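Local atomic coordinates of RhCC (PDB entry 4U5R), a protein that probably acts as a cofactor-independent oxygenase of the tautomerase superfamily, and can bind magnesium. Residues N60-M73 / Y99-W113. The protein carries 1 engineered substitution. Residues are numbered along the deposited sequence; the frame is centred on the assembly and turned at random.
Engineered in segment 99-113: A106 (natural residue Asp).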
# COMPACT_ATOMS: atom_id res chain seq x y z
N ASN B 60 5.16 -12.23 17.22
CA ASN B 60 5.86 -13.30 16.51
C ASN B 60 5.30 -13.43 15.09
O ASN B 60 5.25 -14.50 14.50
CB ASN B 60 5.73 -14.62 17.29
CG ASN B 60 6.66 -15.71 16.77
OD1 ASN B 60 7.85 -15.49 16.57
ND2 ASN B 60 6.10 -16.88 16.50
N PHE B 61 4.92 -12.28 14.53
CA PHE B 61 4.21 -12.30 13.26
C PHE B 61 4.91 -11.43 12.21
O PHE B 61 5.25 -10.27 12.48
CB PHE B 61 2.77 -11.83 13.49
CG PHE B 61 1.87 -11.99 12.28
CD1 PHE B 61 1.24 -13.19 12.01
CD2 PHE B 61 1.64 -10.91 11.44
CE1 PHE B 61 0.41 -13.33 10.90
CE2 PHE B 61 0.80 -11.05 10.34
CZ PHE B 61 0.20 -12.25 10.07
N VAL B 62 5.15 -12.02 11.04
CA VAL B 62 5.75 -11.31 9.92
C VAL B 62 4.70 -11.09 8.83
O VAL B 62 4.12 -12.04 8.31
CB VAL B 62 6.98 -12.07 9.35
CG1 VAL B 62 7.53 -11.34 8.12
CG2 VAL B 62 8.05 -12.23 10.42
N ARG B 63 4.42 -9.83 8.50
CA ARG B 63 3.45 -9.52 7.45
C ARG B 63 4.17 -8.99 6.21
O ARG B 63 4.93 -8.02 6.30
CB ARG B 63 2.43 -8.50 7.97
CG ARG B 63 1.17 -8.30 7.10
CD ARG B 63 0.48 -9.64 6.87
NE ARG B 63 -0.82 -9.47 6.25
CZ ARG B 63 -1.05 -9.40 4.94
NH1 ARG B 63 -0.06 -9.44 4.05
NH2 ARG B 63 -2.31 -9.25 4.53
N ILE B 64 3.91 -9.61 5.06
CA ILE B 64 4.56 -9.24 3.79
C ILE B 64 3.52 -8.74 2.79
O ILE B 64 2.46 -9.35 2.63
CB ILE B 64 5.32 -10.43 3.15
CG1 ILE B 64 6.28 -11.10 4.15
CG2 ILE B 64 5.99 -9.97 1.84
CD1 ILE B 64 5.73 -12.44 4.69
N ARG B 65 3.81 -7.63 2.13
CA ARG B 65 2.92 -7.12 1.09
C ARG B 65 3.76 -6.64 -0.08
O ARG B 65 4.76 -6.01 0.13
CB ARG B 65 2.05 -5.96 1.61
CG ARG B 65 1.09 -5.42 0.57
CD ARG B 65 0.58 -4.02 0.92
NE ARG B 65 -0.47 -3.66 -0.03
CZ ARG B 65 -0.24 -3.19 -1.25
NH1 ARG B 65 1.01 -2.99 -1.66
NH2 ARG B 65 -1.26 -2.92 -2.05
N LEU B 66 3.34 -6.91 -1.31
CA LEU B 66 4.15 -6.44 -2.42
C LEU B 66 3.29 -5.97 -3.57
O LEU B 66 2.21 -6.49 -3.75
CB LEU B 66 5.11 -7.55 -2.86
CG LEU B 66 4.58 -8.95 -3.23
CD1 LEU B 66 5.28 -9.53 -4.46
CD2 LEU B 66 4.70 -9.88 -2.04
N ASP B 67 3.75 -4.92 -4.26
CA ASP B 67 3.20 -4.55 -5.57
C ASP B 67 4.05 -5.10 -6.70
O ASP B 67 5.28 -5.07 -6.65
CB ASP B 67 3.15 -3.02 -5.75
CG ASP B 67 2.15 -2.33 -4.83
OD1 ASP B 67 1.11 -2.91 -4.47
OD2 ASP B 67 2.40 -1.16 -4.50
N HIS B 68 3.38 -5.58 -7.75
CA HIS B 68 4.03 -5.89 -9.01
C HIS B 68 3.67 -4.80 -9.99
O HIS B 68 2.48 -4.52 -10.18
CB HIS B 68 3.60 -7.25 -9.54
CG HIS B 68 4.34 -8.40 -8.95
ND1 HIS B 68 4.14 -9.69 -9.36
CD2 HIS B 68 5.31 -8.45 -7.99
CE1 HIS B 68 4.94 -10.50 -8.69
NE2 HIS B 68 5.66 -9.78 -7.86
N ILE B 69 4.68 -4.20 -10.60
CA ILE B 69 4.52 -3.04 -11.47
C ILE B 69 4.95 -3.32 -12.89
O ILE B 69 4.28 -2.92 -13.84
CB ILE B 69 5.34 -1.85 -10.95
CG1 ILE B 69 5.11 -1.69 -9.44
CG2 ILE B 69 4.97 -0.58 -11.71
CD1 ILE B 69 6.26 -0.97 -8.70
N ALA B 70 6.08 -4.02 -13.05
CA ALA B 70 6.70 -4.18 -14.36
C ALA B 70 5.95 -5.21 -15.21
O ALA B 70 5.77 -5.01 -16.41
CB ALA B 70 8.17 -4.56 -14.20
N ARG B 71 5.51 -6.29 -14.59
CA ARG B 71 4.85 -7.36 -15.34
C ARG B 71 3.46 -7.66 -14.78
O ARG B 71 3.20 -7.48 -13.59
CB ARG B 71 5.69 -8.64 -15.31
CG ARG B 71 7.11 -8.52 -15.86
CD ARG B 71 7.12 -8.52 -17.38
NE ARG B 71 8.44 -8.88 -17.92
CZ ARG B 71 9.44 -8.03 -18.08
NH1 ARG B 71 9.30 -6.76 -17.73
NH2 ARG B 71 10.60 -8.46 -18.58
N GLN B 72 2.57 -8.11 -15.66
CA GLN B 72 1.31 -8.70 -15.23
C GLN B 72 1.44 -10.22 -15.28
O GLN B 72 2.17 -10.76 -16.11
CB GLN B 72 0.15 -8.25 -16.12
CG GLN B 72 -0.60 -7.03 -15.63
CD GLN B 72 -1.88 -6.79 -16.40
OE1 GLN B 72 -1.94 -6.99 -17.62
NE2 GLN B 72 -2.93 -6.37 -15.70
N MET B 73 0.73 -10.90 -14.39
CA MET B 73 0.68 -12.35 -14.40
C MET B 73 -0.69 -12.78 -14.91
O MET B 73 -1.70 -12.57 -14.23
CB MET B 73 0.96 -12.92 -13.01
CG MET B 73 2.36 -12.62 -12.52
SD MET B 73 2.66 -13.17 -10.83
CE MET B 73 1.57 -12.08 -9.91
N TYR B 99 8.24 -18.25 13.00
CA TYR B 99 7.32 -17.12 12.89
C TYR B 99 5.99 -17.50 12.27
O TYR B 99 5.90 -18.47 11.51
CB TYR B 99 7.93 -15.99 12.05
CG TYR B 99 9.13 -15.34 12.68
CD1 TYR B 99 8.98 -14.46 13.74
CD2 TYR B 99 10.41 -15.60 12.21
CE1 TYR B 99 10.08 -13.85 14.33
CE2 TYR B 99 11.52 -15.01 12.80
CZ TYR B 99 11.34 -14.14 13.86
OH TYR B 99 12.43 -13.54 14.44
N ASP B 100 4.96 -16.73 12.59
CA ASP B 100 3.69 -16.79 11.87
C ASP B 100 3.76 -15.74 10.78
O ASP B 100 4.47 -14.74 10.94
CB ASP B 100 2.52 -16.52 12.81
CG ASP B 100 2.39 -17.59 13.87
OD1 ASP B 100 2.60 -18.77 13.54
OD2 ASP B 100 2.10 -17.23 15.03
N TRP B 101 3.08 -15.95 9.66
CA TRP B 101 3.22 -14.98 8.56
C TRP B 101 2.07 -15.04 7.56
O TRP B 101 1.29 -16.01 7.50
CB TRP B 101 4.57 -15.15 7.82
CG TRP B 101 4.66 -16.29 6.84
CD1 TRP B 101 4.68 -16.21 5.47
CD2 TRP B 101 4.73 -17.69 7.15
NE1 TRP B 101 4.76 -17.46 4.92
CE2 TRP B 101 4.80 -18.39 5.93
CE3 TRP B 101 4.77 -18.41 8.35
CZ2 TRP B 101 4.87 -19.79 5.88
CZ3 TRP B 101 4.83 -19.80 8.30
CH2 TRP B 101 4.88 -20.46 7.07
N GLU B 102 1.97 -13.98 6.78
CA GLU B 102 0.95 -13.80 5.76
C GLU B 102 1.53 -12.91 4.67
O GLU B 102 2.29 -11.99 4.96
CB GLU B 102 -0.33 -13.18 6.35
CG GLU B 102 -1.45 -13.02 5.34
CD GLU B 102 -2.74 -12.44 5.92
OE1 GLU B 102 -2.71 -11.83 7.00
OE2 GLU B 102 -3.79 -12.57 5.25
N ILE B 103 1.17 -13.19 3.43
CA ILE B 103 1.68 -12.46 2.27
C ILE B 103 0.55 -12.22 1.30
O ILE B 103 -0.32 -13.08 1.11
CB ILE B 103 2.79 -13.23 1.53
CG1 ILE B 103 3.39 -12.38 0.40
CG2 ILE B 103 2.26 -14.55 0.97
CD1 ILE B 103 4.74 -12.92 -0.12
N HIS B 104 0.55 -11.04 0.67
CA HIS B 104 -0.31 -10.82 -0.48
C HIS B 104 0.30 -9.85 -1.49
O HIS B 104 1.22 -9.08 -1.17
CB HIS B 104 -1.73 -10.36 -0.05
CG HIS B 104 -1.84 -8.94 0.42
ND1 HIS B 104 -1.41 -8.51 1.66
CD2 HIS B 104 -2.40 -7.86 -0.18
CE1 HIS B 104 -1.67 -7.22 1.79
NE2 HIS B 104 -2.27 -6.80 0.69
N ILE B 105 -0.18 -9.95 -2.73
CA ILE B 105 0.32 -9.17 -3.85
C ILE B 105 -0.79 -8.34 -4.51
O ILE B 105 -1.93 -8.78 -4.66
CB ILE B 105 0.93 -10.06 -4.96
CG1 ILE B 105 1.78 -11.17 -4.36
CG2 ILE B 105 1.70 -9.20 -5.96
CD1 ILE B 105 2.58 -11.96 -5.40
N ALA B 106 -0.42 -7.14 -4.93
CA ALA B 106 -1.29 -6.32 -5.76
C ALA B 106 -0.55 -6.01 -7.06
O ALA B 106 0.67 -5.97 -7.08
CB ALA B 106 -1.67 -5.05 -5.03
N GLU B 107 -1.30 -5.81 -8.13
CA GLU B 107 -0.74 -5.41 -9.41
C GLU B 107 -1.17 -3.97 -9.65
O GLU B 107 -2.36 -3.64 -9.52
CB GLU B 107 -1.19 -6.34 -10.54
CG GLU B 107 -0.80 -7.80 -10.32
CD GLU B 107 -1.14 -8.72 -11.49
OE1 GLU B 107 -2.31 -8.74 -11.92
OE2 GLU B 107 -0.23 -9.41 -11.99
N THR B 108 -0.20 -3.11 -9.95
CA THR B 108 -0.43 -1.68 -10.15
C THR B 108 -0.00 -1.30 -11.57
O THR B 108 0.75 -2.04 -12.21
CB THR B 108 0.33 -0.82 -9.09
OG1 THR B 108 1.73 -0.88 -9.33
CG2 THR B 108 0.06 -1.33 -7.66
N PRO B 109 -0.52 -0.18 -12.10
CA PRO B 109 -0.32 0.17 -13.52
C PRO B 109 1.14 0.41 -13.92
O PRO B 109 1.82 1.29 -13.37
CB PRO B 109 -1.13 1.46 -13.69
CG PRO B 109 -2.13 1.43 -12.62
CD PRO B 109 -1.52 0.70 -11.46
N MET B 110 1.60 -0.33 -14.92
CA MET B 110 2.98 -0.23 -15.39
C MET B 110 3.36 1.17 -15.86
O MET B 110 4.52 1.56 -15.78
CB MET B 110 3.22 -1.24 -16.51
CG MET B 110 4.68 -1.41 -16.90
SD MET B 110 4.87 -2.69 -18.16
CE MET B 110 3.85 -2.02 -19.48
N ASP B 111 2.39 1.93 -16.37
CA ASP B 111 2.68 3.24 -16.95
C ASP B 111 2.67 4.36 -15.91
O ASP B 111 2.89 5.52 -16.25
CB ASP B 111 1.69 3.55 -18.08
CG ASP B 111 0.23 3.62 -17.61
OD1 ASP B 111 -0.09 3.20 -16.47
OD2 ASP B 111 -0.61 4.08 -18.40
N LEU B 112 2.44 4.02 -14.65
CA LEU B 112 2.44 5.03 -13.59
C LEU B 112 3.63 4.81 -12.67
O LEU B 112 3.49 4.75 -11.45
CB LEU B 112 1.12 5.01 -12.79
CG LEU B 112 -0.13 5.40 -13.57
CD1 LEU B 112 -1.35 5.38 -12.66
CD2 LEU B 112 0.06 6.79 -14.17
N TRP B 113 4.80 4.73 -13.27
CA TRP B 113 5.99 4.22 -12.61
C TRP B 113 7.22 4.83 -13.25
O TRP B 113 7.36 4.80 -14.46
CB TRP B 113 6.00 2.69 -12.71
CG TRP B 113 7.29 2.02 -12.34
CD1 TRP B 113 8.10 2.31 -11.27
CD2 TRP B 113 7.93 0.95 -13.04
NE1 TRP B 113 9.19 1.47 -11.26
CE2 TRP B 113 9.10 0.63 -12.34
CE3 TRP B 113 7.60 0.22 -14.19
CZ2 TRP B 113 9.97 -0.38 -12.76
CZ3 TRP B 113 8.47 -0.78 -14.61
CH2 TRP B 113 9.64 -1.07 -13.89
O HOH W 1 -3.91 -9.27 6.76
O HOH W 2 2.47 -9.43 -11.63
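L66 and I105 meet at the tight centre of two parallel strands, 61-68 and 100-107, L66 CG lying 3.7 Å from I105 CG1. L66 holds its CG between its own N and carbonyl carbon (chi1 55°), which lets CD2 lean back onto I103 CD1 at 3.6 Å. On the same face I105 CG2 sits over the centre of the H68 ring, a CH-pi contact, while H68 NE2 is hydrogen-bonded to the Y28 hydroxyl. Helix 76-90 covers this side, and with the two strands it makes the beta-alpha-beta unit of the tautomerase superfamily; backbone bonds tie the strands from N60 to T108.

The other face is largely polar. A bend at chi2 (55°) turns the R63 chain across to E102, where NE meets OE1 in a 3.1 Å salt bridge, with the E102 carboxylate over one face of the guanidinium. NH1 meets H104 ND1 edge-on at 2.9 Å, almost exactly in the imidazole plane, with the two flat groups 73° apart. A methionine in place of R63 would probably leave E102 OE1 without its salt-bridge mate and H104 ND1 without this donor. R65 lays its CG over the H104 ring and grips D67 OD1 through NH1, its NE going to D67 of a second subunit; D67 OD2 in turn pairs with R65 of the third subunit, repeating round the trimer. Beside them stands A106, an engineered alanine where the natural aspartate belongs to a magnesium site.

At the last strand residue, E107 OE2 accepts M73 N at 3.0 Å with its syn lone pair, and a water links it to H68 ND1 and R71 O. Beyond, I69 CG2 packs 3.5 Å from W113 CG, buried; only the rim at Q72 and M110 is loose and solvent-exposed.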